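Local coordinates for protein ATP-dependent RNA helicase HrpB (Escherichia coli, PDB 6EUD) that hydrolyses ATP to ADP and phosphate as a DExH-box NTPase of the DEAH/RHA helicase group and binds single-stranded RNA, at residues Ala430-Asp433 and Asp434-Ala437; Ser462-Pro466 and Ala467-Arg471; Ala504-Arg507 and Gly508-Arg512; Leu556-Ile559 and Asp560-Val563. One frame throughout, in Å; residues are numbered along the deposited sequence.

Contact 1 of 4, residues Ala430-Asp433 and Asp434-Ala437; sequences AKND and DEAA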
ATOM      1  N   ALA A 430      12.475 -21.415  14.853  1.00 35.69           N
ATOM      2  CA  ALA A 430      13.404 -21.944  15.842  1.00 41.38           C
ATOM      3  C   ALA A 430      13.234 -23.465  15.961  1.00 44.96           C
ATOM      4  O   ALA A 430      12.120 -23.959  16.118  1.00 44.39           O
ATOM      5  CB  ALA A 430      13.192 -21.261  17.191  1.00 29.27           C
ATOM      6  N   LYS A 431      14.339 -24.206  15.873  1.00 48.19           N
ATOM      7  CA  LYS A 431      14.287 -25.677  15.843  1.00 47.67           C
ATOM      8  C   LYS A 431      14.407 -26.297  17.228  1.00 46.00           C
ATOM      9  O   LYS A 431      14.092 -27.459  17.411  1.00 50.50           O
ATOM     10  CB  LYS A 431      15.391 -26.240  14.947  1.00 50.13           C
ATOM     11  CG  LYS A 431      15.172 -26.021  13.461  1.00 59.48           C
ATOM     12  CD  LYS A 431      13.984 -26.819  12.971  1.00 69.53           C
ATOM     13  CE  LYS A 431      13.790 -26.695  11.464  1.00 77.16           C
ATOM     14  NZ  LYS A 431      12.678 -27.564  10.965  1.00 84.40           N
ATOM     15  N   ASN A 432      14.872 -25.519  18.198  1.00 39.34           N
ATOM     16  CA  ASN A 432      14.927 -25.962  19.586  1.00 35.63           C
ATOM     17  C   ASN A 432      14.727 -24.775  20.534  1.00 36.32           C
ATOM     18  O   ASN A 432      14.617 -23.619  20.101  1.00 34.94           O
ATOM     19  CB  ASN A 432      16.261 -26.640  19.893  1.00 34.09           C
ATOM     20  CG  ASN A 432      17.421 -25.757  19.551  1.00 38.20           C
ATOM     21  OD1 ASN A 432      17.605 -24.708  20.169  1.00 38.81           O
ATOM     22  ND2 ASN A 432      18.207 -26.158  18.554  1.00 39.15           N
ATOM     23  N   ASP A 433      14.713 -25.069  21.827  1.00 34.92           N
ATOM     24  CA  ASP A 433      14.369 -24.079  22.821  1.00 35.18           C
ATOM     25  C   ASP A 433      15.449 -23.008  22.992  1.00 38.04           C
ATOM     26  O   ASP A 433      15.156 -21.906  23.431  1.00 40.19           O
ATOM     27  CB  ASP A 433      14.057 -24.773  24.146  1.00 37.69           C
ATOM     28  CG  ASP A 433      12.873 -25.737  24.029  1.00 50.59           C
ATOM     29  OD1 ASP A 433      12.171 -25.697  22.985  1.00 54.25           O
ATOM     30  OD2 ASP A 433      12.634 -26.530  24.975  1.00 54.27           O
ATOM     31  N   ASP A 434      16.682 -23.307  22.600  1.00 39.04           N
ATOM     32  CA  ASP A 434      17.753 -22.313  22.661  1.00 37.02           C
ATOM     33  C   ASP A 434      17.617 -21.327  21.503  1.00 34.56           C
ATOM     34  O   ASP A 434      17.758 -20.117  21.676  1.00 31.64           O
ATOM     35  CB  ASP A 434      19.129 -23.001  22.656  1.00 40.37           C
ATOM     36  CG  ASP A 434      19.444 -23.707  23.997  1.00 49.00           C
ATOM     37  OD1 ASP A 434      18.721 -23.493  24.996  1.00 47.96           O
ATOM     38  OD2 ASP A 434      20.430 -24.471  24.067  1.00 56.22           O
ATOM     39  N   GLU A 435      17.322 -21.851  20.318  1.00 37.49           N
ATOM     40  CA  GLU A 435      16.988 -21.007  19.175  1.00 36.71           C
ATOM     41  C   GLU A 435      15.727 -20.219  19.479  1.00 34.44           C
ATOM     42  O   GLU A 435      15.606 -19.060  19.086  1.00 34.00           O
ATOM     43  CB  GLU A 435      16.798 -21.832  17.899  1.00 38.46           C
ATOM     44  CG  GLU A 435      18.111 -22.324  17.292  1.00 45.66           C
ATOM     45  CD  GLU A 435      17.949 -23.022  15.947  1.00 54.78           C
ATOM     46  OE1 GLU A 435      16.812 -23.118  15.433  1.00 56.39           O
ATOM     47  OE2 GLU A 435      18.977 -23.494  15.409  1.00 60.99           O
ATOM     48  N   ALA A 436      14.793 -20.840  20.192  1.00 30.46           N
ATOM     49  CA  ALA A 436      13.565 -20.141  20.557  1.00 30.48           C
ATOM     50  C   ALA A 436      13.866 -18.906  21.420  1.00 32.91           C
ATOM     51  O   ALA A 436      13.426 -17.795  21.079  1.00 32.39           O
ATOM     52  CB  ALA A 436      12.609 -21.071  21.269  1.00 31.40           C
ATOM     53  N   ALA A 437      14.601 -19.099  22.522  1.00 31.38           N
ATOM     54  CA  ALA A 437      14.935 -18.000  23.430  1.00 34.10           C
ATOM     55  C   ALA A 437      15.721 -16.900  22.694  1.00 37.01           C
ATOM     56  O   ALA A 437      15.537 -15.709  22.948  1.00 37.18           O
ATOM     57  CB  ALA A 437      15.731 -18.511  24.622  1.00 36.69           C
TER

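Contact 2 of 4, residues Ser462-Pro466 and Ala467-Arg471; sequences SRNQP and AWQQR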
ATOM      1  N   SER A 462      23.066  -8.515  23.634  1.00 48.49           N
ATOM      2  CA  SER A 462      23.845  -8.827  24.821  1.00 47.65           C
ATOM      3  C   SER A 462      23.365  -8.018  26.025  1.00 47.89           C
ATOM      4  O   SER A 462      23.738  -8.320  27.147  1.00 46.09           O
ATOM      5  CB  SER A 462      25.325  -8.544  24.594  1.00 46.18           C
ATOM      6  OG  SER A 462      25.544  -7.144  24.678  1.00 47.22           O
ATOM      7  N   ARG A 463      22.563  -6.983  25.804  1.00 50.31           N
ATOM      8  CA  ARG A 463      22.060  -6.194  26.926  1.00 53.95           C
ATOM      9  C   ARG A 463      20.930  -6.947  27.565  1.00 58.22           C
ATOM     10  O   ARG A 463      20.173  -7.615  26.876  1.00 57.55           O
ATOM     11  CB  ARG A 463      21.585  -4.820  26.494  1.00 54.39           C
ATOM     12  CG  ARG A 463      22.611  -4.050  25.725  1.00 58.18           C
ATOM     13  CD  ARG A 463      22.222  -2.607  25.667  1.00 64.12           C
ATOM     14  NE  ARG A 463      23.138  -1.856  24.827  1.00 66.61           N
ATOM     15  CZ  ARG A 463      24.352  -1.479  25.209  1.00 66.54           C
ATOM     16  NH1 ARG A 463      24.805  -1.785  26.421  1.00 63.29           N
ATOM     17  NH2 ARG A 463      25.113  -0.791  24.372  1.00 69.85           N
ATOM     18  N   ASN A 464      20.809  -6.871  28.882  1.00 66.91           N
ATOM     19  CA  ASN A 464      19.786  -7.653  29.541  1.00 72.11           C
ATOM     20  C   ASN A 464      18.735  -6.691  30.099  1.00 67.01           C
ATOM     21  O   ASN A 464      18.461  -6.648  31.287  1.00 69.80           O
ATOM     22  CB  ASN A 464      20.425  -8.553  30.606  1.00 84.30           C
ATOM     23  CG  ASN A 464      19.473  -9.568  31.131  1.00 96.99           C
ATOM     24  OD1 ASN A 464      18.355  -9.627  30.663  1.00106.40           O
ATOM     25  ND2 ASN A 464      19.889 -10.365  32.112  1.00101.09           N
ATOM     26  N   GLN A 465      18.189  -5.876  29.203  1.00 62.76           N
ATOM     27  CA  GLN A 465      17.166  -4.908  29.560  1.00 63.64           C
ATOM     28  C   GLN A 465      15.898  -5.620  30.021  1.00 64.91           C
ATOM     29  O   GLN A 465      15.420  -6.528  29.356  1.00 66.38           O
ATOM     30  CB  GLN A 465      16.881  -3.992  28.374  1.00 65.67           C
ATOM     31  CG  GLN A 465      15.590  -3.228  28.443  1.00 71.16           C
ATOM     32  CD  GLN A 465      15.391  -2.359  27.215  1.00 75.09           C
ATOM     33  OE1 GLN A 465      16.347  -1.978  26.524  1.00 70.74           O
ATOM     34  NE2 GLN A 465      14.137  -2.060  26.922  1.00 82.12           N
ATOM     35  N   PRO A 466      15.368  -5.225  31.184  1.00 62.54           N
ATOM     36  CA  PRO A 466      14.232  -5.893  31.829  1.00 56.97           C
ATOM     37  C   PRO A 466      12.931  -5.864  31.028  1.00 52.86           C
ATOM     38  O   PRO A 466      12.199  -6.851  31.087  1.00 50.77           O
ATOM     39  CB  PRO A 466      14.082  -5.129  33.147  1.00 58.83           C
ATOM     40  CG  PRO A 466      14.830  -3.851  32.947  1.00 64.17           C
ATOM     41  CD  PRO A 466      15.946  -4.175  32.038  1.00 63.91           C
ATOM     42  N   ALA A 467      12.637  -4.795  30.290  1.00 49.65           N
ATOM     43  CA  ALA A 467      11.389  -4.768  29.513  1.00 45.33           C
ATOM     44  C   ALA A 467      11.449  -5.728  28.305  1.00 47.32           C
ATOM     45  O   ALA A 467      10.470  -6.396  27.976  1.00 49.72           O
ATOM     46  CB  ALA A 467      11.058  -3.344  29.052  1.00 35.00           C
ATOM     47  N   TRP A 468      12.601  -5.788  27.649  1.00 44.75           N
ATOM     48  CA  TRP A 468      12.838  -6.779  26.606  1.00 44.33           C
ATOM     49  C   TRP A 468      12.697  -8.192  27.144  1.00 46.94           C
ATOM     50  O   TRP A 468      12.093  -9.056  26.506  1.00 43.87           O
ATOM     51  CB  TRP A 468      14.234  -6.616  26.011  1.00 41.59           C
ATOM     52  CG  TRP A 468      14.354  -5.479  25.078  1.00 37.05           C
ATOM     53  CD1 TRP A 468      13.345  -4.835  24.436  1.00 35.46           C
ATOM     54  CD2 TRP A 468      15.566  -4.831  24.684  1.00 36.33           C
ATOM     55  NE1 TRP A 468      13.851  -3.824  23.651  1.00 37.29           N
ATOM     56  CE2 TRP A 468      15.214  -3.804  23.789  1.00 38.53           C
ATOM     57  CE3 TRP A 468      16.917  -5.034  24.998  1.00 35.41           C
ATOM     58  CZ2 TRP A 468      16.173  -2.971  23.196  1.00 40.15           C
ATOM     59  CZ3 TRP A 468      17.865  -4.209  24.412  1.00 35.12           C
ATOM     60  CH2 TRP A 468      17.490  -3.190  23.524  1.00 39.74           C
ATOM     61  N   GLN A 469      13.298  -8.429  28.307  1.00 52.59           N
ATOM     62  CA  GLN A 469      13.171  -9.721  28.966  1.00 53.62           C
ATOM     63  C   GLN A 469      11.716 -10.089  29.200  1.00 50.08           C
ATOM     64  O   GLN A 469      11.311 -11.206  28.887  1.00 50.89           O
ATOM     65  CB  GLN A 469      13.959  -9.747  30.269  1.00 62.08           C
ATOM     66  CG  GLN A 469      14.149 -11.132  30.802  1.00 80.58           C
ATOM     67  CD  GLN A 469      15.418 -11.297  31.598  1.00 98.22           C
ATOM     68  OE1 GLN A 469      16.454 -11.566  31.045  1.00108.84           O
ATOM     69  NE2 GLN A 469      15.348 -11.086  32.891  1.00103.81           N
ATOM     70  N   GLN A 470      10.921  -9.131  29.661  1.00 48.17           N
ATOM     71  CA  GLN A 470       9.510  -9.366  29.911  1.00 50.63           C
ATOM     72  C   GLN A 470       8.803  -9.783  28.634  1.00 45.89           C
ATOM     73  O   GLN A 470       8.043 -10.758  28.613  1.00 44.27           O
ATOM     74  CB  GLN A 470       8.855  -8.121  30.496  1.00 57.98           C
ATOM     75  CG  GLN A 470       7.411  -8.340  30.873  1.00 73.17           C
ATOM     76  CD  GLN A 470       6.765  -7.099  31.458  1.00 85.13           C
ATOM     77  OE1 GLN A 470       6.689  -6.050  30.811  1.00 87.00           O
ATOM     78  NE2 GLN A 470       6.308  -7.209  32.701  1.00 94.56           N
ATOM     79  N   ARG A 471       9.074  -9.054  27.558  1.00 40.73           N
ATOM     80  CA  ARG A 471       8.434  -9.343  26.288  1.00 37.47           C
ATOM     81  C   ARG A 471       8.842 -10.716  25.771  1.00 34.95           C
ATOM     82  O   ARG A 471       8.007 -11.456  25.249  1.00 34.77           O
ATOM     83  CB  ARG A 471       8.773  -8.266  25.271  1.00 37.09           C
ATOM     84  CG  ARG A 471       8.198  -8.517  23.913  1.00 36.52           C
ATOM     85  CD  ARG A 471       6.683  -8.634  23.945  1.00 34.37           C
ATOM     86  NE  ARG A 471       6.170  -8.592  22.574  1.00 37.27           N
ATOM     87  CZ  ARG A 471       4.941  -8.954  22.215  1.00 41.42           C
ATOM     88  NH1 ARG A 471       4.089  -9.432  23.118  1.00 43.44           N
ATOM     89  NH2 ARG A 471       4.577  -8.869  20.943  1.00 39.34           N
TER

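Contact 3 of 4, residues Ala504-Arg507 and Gly508-Arg512; sequences ARRR and GQDGR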
ATOM      1  N   ALA A 504      22.537  -7.606   3.446  1.00 57.27           N
ATOM      2  CA  ALA A 504      23.226  -6.473   2.830  1.00 58.79           C
ATOM      3  C   ALA A 504      24.675  -6.780   2.463  1.00 61.98           C
ATOM      4  O   ALA A 504      25.426  -7.357   3.255  1.00 64.71           O
ATOM      5  CB  ALA A 504      23.172  -5.297   3.744  1.00 58.23           C
ATOM      6  N   ARG A 505      25.064  -6.399   1.251  1.00 62.53           N
ATOM      7  CA  ARG A 505      26.449  -6.555   0.821  1.00 60.17           C
ATOM      8  C   ARG A 505      27.055  -5.188   0.542  1.00 59.04           C
ATOM      9  O   ARG A 505      26.378  -4.278   0.038  1.00 50.14           O
ATOM     10  CB  ARG A 505      26.545  -7.445  -0.409  1.00 62.34           C
ATOM     11  CG  ARG A 505      27.947  -7.554  -0.974  1.00 67.47           C
ATOM     12  CD  ARG A 505      27.927  -8.133  -2.373  1.00 74.29           C
ATOM     13  NE  ARG A 505      29.212  -7.953  -3.036  1.00 81.30           N
ATOM     14  CZ  ARG A 505      30.181  -8.860  -3.054  1.00 85.26           C
ATOM     15  NH1 ARG A 505      30.009 -10.036  -2.466  1.00 84.48           N
ATOM     16  NH2 ARG A 505      31.316  -8.594  -3.681  1.00 88.69           N
ATOM     17  N   ARG A 506      28.325  -5.036   0.911  1.00 66.06           N
ATOM     18  CA  ARG A 506      29.031  -3.779   0.696  1.00 69.71           C
ATOM     19  C   ARG A 506      29.245  -3.585  -0.796  1.00 68.84           C
ATOM     20  O   ARG A 506      29.568  -4.533  -1.521  1.00 69.54           O
ATOM     21  CB  ARG A 506      30.369  -3.754   1.446  1.00 73.98           C
ATOM     22  CG  ARG A 506      31.012  -2.366   1.492  1.00 71.86           C
ATOM     23  CD  ARG A 506      32.369  -2.362   2.195  1.00 71.06           C
ATOM     24  NE  ARG A 506      33.422  -2.937   1.368  1.00 70.76           N
ATOM     25  CZ  ARG A 506      34.168  -2.240   0.511  1.00 70.85           C
ATOM     26  NH1 ARG A 506      33.978  -0.934   0.359  1.00 67.74           N
ATOM     27  NH2 ARG A 506      35.107  -2.855  -0.198  1.00 73.64           N
ATOM     28  N   ARG A 507      29.045  -2.356  -1.254  1.00 64.95           N
ATOM     29  CA  ARG A 507      29.186  -2.057  -2.671  1.00 63.80           C
ATOM     30  C   ARG A 507      30.191  -0.944  -2.951  1.00 59.44           C
ATOM     31  O   ARG A 507      29.816   0.234  -3.033  1.00 58.72           O
ATOM     32  CB  ARG A 507      27.825  -1.704  -3.269  1.00 62.09           C
ATOM     33  CG  ARG A 507      27.013  -2.929  -3.613  1.00 68.08           C
ATOM     34  CD  ARG A 507      26.215  -2.689  -4.874  1.00 79.88           C
ATOM     35  NE  ARG A 507      25.854  -3.936  -5.542  1.00 84.34           N
ATOM     36  CZ  ARG A 507      26.641  -4.585  -6.394  1.00 83.66           C
ATOM     37  NH1 ARG A 507      27.844  -4.110  -6.688  1.00 78.86           N
ATOM     38  NH2 ARG A 507      26.219  -5.713  -6.952  1.00 87.72           N
ATOM     39  N   GLY A 508      31.458  -1.331  -3.096  1.00 59.03           N
ATOM     40  CA  GLY A 508      32.502  -0.432  -3.559  1.00 68.04           C
ATOM     41  C   GLY A 508      33.126   0.524  -2.553  1.00 77.17           C
ATOM     42  O   GLY A 508      34.338   0.731  -2.569  1.00 82.75           O
ATOM     43  N   GLN A 509      32.306   1.127  -1.698  1.00 80.47           N
ATOM     44  CA  GLN A 509      32.792   2.044  -0.669  1.00 86.01           C
ATOM     45  C   GLN A 509      32.249   1.663   0.705  1.00 87.23           C
ATOM     46  O   GLN A 509      31.140   1.155   0.818  1.00 84.73           O
ATOM     47  CB  GLN A 509      32.411   3.489  -1.000  1.00 92.03           C
ATOM     48  CG  GLN A 509      33.164   4.521  -0.175  1.00102.96           C
ATOM     49  CD  GLN A 509      33.885   5.537  -1.041  1.00112.31           C
ATOM     50  OE1 GLN A 509      33.622   5.639  -2.237  1.00119.78           O
ATOM     51  NE2 GLN A 509      34.812   6.285  -0.445  1.00114.29           N
ATOM     52  N   ASP A 510      33.040   1.909   1.745  1.00 88.29           N
ATOM     53  CA  ASP A 510      32.637   1.598   3.110  1.00 81.15           C
ATOM     54  C   ASP A 510      31.425   2.408   3.546  1.00 73.42           C
ATOM     55  O   ASP A 510      31.414   3.638   3.470  1.00 70.39           O
ATOM     56  CB  ASP A 510      33.803   1.823   4.073  1.00 83.39           C
ATOM     57  CG  ASP A 510      34.778   0.662   4.083  1.00 87.21           C
ATOM     58  OD1 ASP A 510      34.627  -0.253   3.244  1.00 85.89           O
ATOM     59  OD2 ASP A 510      35.698   0.667   4.927  1.00 91.08           O
ATOM     60  N   GLY A 511      30.394   1.700   3.994  1.00 71.67           N
ATOM     61  CA  GLY A 511      29.138   2.321   4.364  1.00 67.21           C
ATOM     62  C   GLY A 511      28.037   2.140   3.331  1.00 65.98           C
ATOM     63  O   GLY A 511      26.859   2.247   3.667  1.00 64.96           O
ATOM     64  N   ARG A 512      28.409   1.890   2.076  1.00 67.21           N
ATOM     65  CA  ARG A 512      27.421   1.703   1.016  1.00 69.34           C
ATOM     66  C   ARG A 512      27.106   0.234   0.813  1.00 61.11           C
ATOM     67  O   ARG A 512      27.985  -0.576   0.477  1.00 57.51           O
ATOM     68  CB  ARG A 512      27.876   2.307  -0.321  1.00 79.58           C
ATOM     69  CG  ARG A 512      26.778   3.131  -1.001  1.00 90.35           C
ATOM     70  CD  ARG A 512      27.062   3.404  -2.469  1.00101.85           C
ATOM     71  NE  ARG A 512      28.426   3.868  -2.687  1.00113.33           N
ATOM     72  CZ  ARG A 512      29.072   3.777  -3.843  1.00117.69           C
ATOM     73  NH1 ARG A 512      28.476   3.243  -4.901  1.00120.45           N
ATOM     74  NH2 ARG A 512      30.313   4.228  -3.940  1.00120.19           N
TER

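Contact 4 of 4, residues Leu556-Ile559 and Asp560-Val563; sequences LVDI and DELV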
ATOM      1  N   LEU A 556      26.321  -8.601  11.738  1.00 48.31           N
ATOM      2  CA  LEU A 556      27.371  -9.011  10.823  1.00 57.72           C
ATOM      3  C   LEU A 556      27.317 -10.514  10.663  1.00 56.12           C
ATOM      4  O   LEU A 556      27.111 -11.249  11.625  1.00 54.69           O
ATOM      5  CB  LEU A 556      28.754  -8.556  11.302  1.00 59.46           C
ATOM      6  CG  LEU A 556      29.483  -9.292  12.422  1.00 64.16           C
ATOM      7  CD1 LEU A 556      30.375 -10.396  11.881  1.00 64.18           C
ATOM      8  CD2 LEU A 556      30.313  -8.297  13.242  1.00 70.45           C
ATOM      9  N   VAL A 557      27.477 -10.962   9.426  1.00 57.24           N
ATOM     10  CA  VAL A 557      27.422 -12.373   9.102  1.00 57.35           C
ATOM     11  C   VAL A 557      28.614 -12.756   8.241  1.00 63.78           C
ATOM     12  O   VAL A 557      29.038 -12.000   7.367  1.00 67.90           O
ATOM     13  CB  VAL A 557      26.121 -12.736   8.364  1.00 54.76           C
ATOM     14  CG1 VAL A 557      24.923 -12.493   9.262  1.00 54.50           C
ATOM     15  CG2 VAL A 557      25.988 -11.932   7.096  1.00 45.58           C
ATOM     16  N   ASP A 558      29.179 -13.921   8.514  1.00 66.31           N
ATOM     17  CA  ASP A 558      30.112 -14.521   7.583  1.00 68.41           C
ATOM     18  C   ASP A 558      29.260 -15.191   6.508  1.00 65.17           C
ATOM     19  O   ASP A 558      28.516 -16.134   6.789  1.00 66.21           O
ATOM     20  CB  ASP A 558      31.039 -15.507   8.294  1.00 75.30           C
ATOM     21  CG  ASP A 558      32.099 -16.076   7.375  1.00 80.35           C
ATOM     22  OD1 ASP A 558      33.271 -15.643   7.469  1.00 86.97           O
ATOM     23  OD2 ASP A 558      31.761 -16.961   6.562  1.00 77.91           O
ATOM     24  N   ILE A 559      29.340 -14.680   5.286  1.00 59.92           N
ATOM     25  CA  ILE A 559      28.395 -15.080   4.258  1.00 59.41           C
ATOM     26  C   ILE A 559      28.567 -16.540   3.894  1.00 59.29           C
ATOM     27  O   ILE A 559      27.602 -17.204   3.515  1.00 57.16           O
ATOM     28  CB  ILE A 559      28.524 -14.198   2.980  1.00 64.31           C
ATOM     29  CG1 ILE A 559      27.362 -14.456   2.015  1.00 57.74           C
ATOM     30  CG2 ILE A 559      29.888 -14.389   2.302  1.00 67.27           C
ATOM     31  CD1 ILE A 559      26.005 -14.237   2.617  1.00 54.54           C
ATOM     32  N   ASP A 560      29.788 -17.044   4.032  1.00 64.71           N
ATOM     33  CA  ASP A 560      30.091 -18.429   3.689  1.00 71.43           C
ATOM     34  C   ASP A 560      29.398 -19.398   4.646  1.00 71.70           C
ATOM     35  O   ASP A 560      28.872 -20.432   4.224  1.00 71.15           O
ATOM     36  CB  ASP A 560      31.603 -18.655   3.691  1.00 80.31           C
ATOM     37  CG  ASP A 560      32.314 -17.827   2.636  1.00 85.56           C
ATOM     38  OD1 ASP A 560      32.162 -18.137   1.431  1.00 87.92           O
ATOM     39  OD2 ASP A 560      33.007 -16.857   3.012  1.00 85.89           O
ATOM     40  N   GLU A 561      29.398 -19.052   5.929  1.00 69.87           N
ATOM     41  CA  GLU A 561      28.670 -19.815   6.924  1.00 67.20           C
ATOM     42  C   GLU A 561      27.186 -19.773   6.660  1.00 60.26           C
ATOM     43  O   GLU A 561      26.504 -20.789   6.740  1.00 58.59           O
ATOM     44  CB  GLU A 561      28.931 -19.267   8.310  1.00 70.40           C
ATOM     45  CG  GLU A 561      30.320 -18.824   8.502  1.00 76.56           C
ATOM     46  CD  GLU A 561      30.777 -19.017   9.913  1.00 83.72           C
ATOM     47  OE1 GLU A 561      29.922 -18.974  10.822  1.00 85.89           O
ATOM     48  OE2 GLU A 561      31.994 -19.194  10.109  1.00 85.20           O
ATOM     49  N   LEU A 562      26.687 -18.578   6.368  1.00 58.39           N
ATOM     50  CA  LEU A 562      25.253 -18.362   6.254  1.00 60.08           C
ATOM     51  C   LEU A 562      24.679 -19.130   5.085  1.00 59.94           C
ATOM     52  O   LEU A 562      23.649 -19.790   5.207  1.00 63.63           O
ATOM     53  CB  LEU A 562      24.942 -16.873   6.110  1.00 64.13           C
ATOM     54  CG  LEU A 562      23.475 -16.488   6.293  1.00 64.02           C
ATOM     55  CD1 LEU A 562      22.970 -16.921   7.667  1.00 64.62           C
ATOM     56  CD2 LEU A 562      23.297 -14.991   6.089  1.00 60.94           C
ATOM     57  N   VAL A 563      25.357 -19.044   3.951  1.00 59.04           N
ATOM     58  CA  VAL A 563      24.926 -19.732   2.742  1.00 57.23           C
ATOM     59  C   VAL A 563      25.023 -21.243   2.941  1.00 57.81           C
ATOM     60  O   VAL A 563      24.213 -22.015   2.425  1.00 56.96           O
ATOM     61  CB  VAL A 563      25.776 -19.300   1.530  1.00 54.72           C
ATOM     62  CG1 VAL A 563      25.513 -20.204   0.346  1.00 53.27           C
ATOM     63  CG2 VAL A 563      25.512 -17.845   1.202  1.00 45.15           C
TER

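Contact 1 of 4, residues Ala430-Asp433 and Asp434-Ala437
With CG of Asn432 set between its own backbone N and carbonyl carbon (chi1 55°), OD1 is turned over the opening turn of the helix, while Glu435, extended beyond CG (chi2 -174°), sends its carboxylate back along the loop to Lys431. Asn432 is the N-cap. Its OD1 takes Glu435 N at 2.9 Å in a nearly straight bond (170°), and Asp434 N more weakly at 3.0 Å, so one oxygen serves two amides of the first turn, which have no i-4 carbonyl within the helix. The return grip comes from Glu435 OE1, which accepts from Lys431 N at 2.7 Å from the anti side, with the donor tilted out of the carboxylate plane. This recalls the reciprocal bond of a capping box, but it lands one residue before the N-cap. If an alanine stood in place of Glu435, Lys431 N would probably be left without this acceptor and the loop freer to shift against the helix. Beside the polar bonds, Ala430 CB rests 3.4 Å from Ala436 N, a close methyl-to-backbone fit. The cap thus starts helix 433-447 just after helix 421-429; Ala436 touches Leu476 and Leu479 of helix 466-479, Asp434 OD1 bonds Glu485 N, and Glu435 OE2 makes a long, weak ion pair with Arg565.

Contact 2 of 4, residues Ser462-Pro466 and Ala467-Arg471
Gln465 lays its amide flat on the indole of Trp468, the two planes only 18° apart, and this stack is the tight part of the contact. OE1 stands 3.2 Å above the ring plane, over the six-membered ring, and NE2 lies over the five-membered one, 3.7 Å from Trp468 NE1. An extended chain delivers the amide there: CG is anti to the backbone N (chi1 162°), and CB passes 3.5 Å from Trp468 CE3 on the way. The indole itself is buried, NE1 donating to Glu448 O and the ring touching Ile445 of helix 433-447. Gln465 also holds the N-cap position of helix 466-479, yet its side chain lies on the ring; its carbonyl and that of Pro466 begin the regular helical bonding, with hydrogen bonds from Gln469 N to Gln465 O at 3.0 Å and from Gln470 N to Pro466 O at 3.0 Å. Pro466 suits the first turn, where a missing N-H costs no helical bond. On the solvent side the packing is much looser. Arg463 meets the indole through CB alone, 4.3 Å from Trp468 CZ3 at the ring edge, while Asn464 and Gln469 are exposed side chains, and Gln470 leads its own amide away.

Contact 3 of 4, residues Ala504-Arg507 and Gly508-Arg512
Arg507 and Arg512 close a beta-hairpin, the connection between antiparallel strands 503-506 and 512-515, with a type II turn from Gln509 to Arg512 at its end. Among the main-chain hydrogen bonds, Arg507 N donates to Arg512 O at 2.7 Å and 166°, fastening the base of the loop. A weak bond from Gln509 N to Arg507 O (3.0 Å) curls the chain round Gly508, and Arg512 N closes the turn on Gln509 O. Gly511 fills the turn's third position with a positive phi, where a CB would be jammed against the preceding carbonyl. A CA-H...O contact, Arg506 CA to Arg512 O at 3.4 Å, adds to the closure. The charged interaction is the salt bridge of Arg506 NH1 with Asp510 OD1, 3.0 Å. A bend at chi3 (75°) folds the guanidinium over the loop, but OD1 lies over its face, the guanidinium and carboxylate planes 89° apart, so charge alone and no directed N-H holds the pair; Asp510 OD2 is bridged to Arg531. A leucine in place of Arg506 would probably leave Asp510 with one positive partner fewer, Arg531 remaining, and take this tether from the loop. A carbonyl also meets a guanidinium: Arg507 O sits 3.7 Å above the centre of that of Arg512.

Contact 4 of 4, residues Leu556-Ile559 and Asp560-Val563
Asp558 meets the first turn of helix 559-565 through CB, CG and OD2. Its CB lies 3.4 Å from Glu561 CG, where the two side chains cross at about a right angle. CG, anti to the backbone N (chi1 -176°), is carried toward the helix start and keeps beside that same methylene. At the tip, OD2 accepts twice: from Glu561 N at 3.2 Å, through the lone pair turned away from the other carboxylate oxygen, and more weakly from Asp560 N, also at 3.2 Å. Two amides of the first turn are thereby gathered on one oxygen. The same oxygen stands 3.8 Å from Asp560 OD2, with Glu561 OE2 not much farther, so three acidic groups crowd the helix start. The amides there, at the positive end of the helix dipole, would be expected to offset part of this repulsion. Next to these acids the chain is coiled by hydrogen bonds from Leu562 N to Asp558 O (3.1 Å) and from Val563 N to Ile559 O. Ile559 CD1 packs on Val563 CG2 at 3.9 Å, and both residues lean on Ile593 of strand 584-593. Val557, just before the cap, places CG2 4.2 Å from Leu562 CD2; Trp534 touches Val557 and Ile559 from strand 534-542, and Ala496 touches Leu562 from helix 491-498. An aspartate at the N-cap, with apolar side chains meeting from the residue before it and the fourth residue after it, is the pattern of a capped helix start closed by a hydrophobic staple.

How the contacts relate
Three of the four contacts solve the same problem, starting a helix, in different ways. Contacts 1 and 4 are partly buried and use a side-chain oxygen, an amide in one and a carboxylate in the other; contact 4 adds a hydrophobic staple where contact 1 adds a glutamate. Contact 2, nearer the surface, places a glutamine at the N-cap position but lays its amide on a buried tryptophan. Helices 433-447 and 466-479, begun in contacts 1 and 2, pack together, and the contact centres are about 17 Å apart. Contact 3 is a surface hairpin closed by main-chain bonds, with an arginine-aspartate salt bridge across it; its sheet includes the strand leading into contact 4, about 16 Å away between centres.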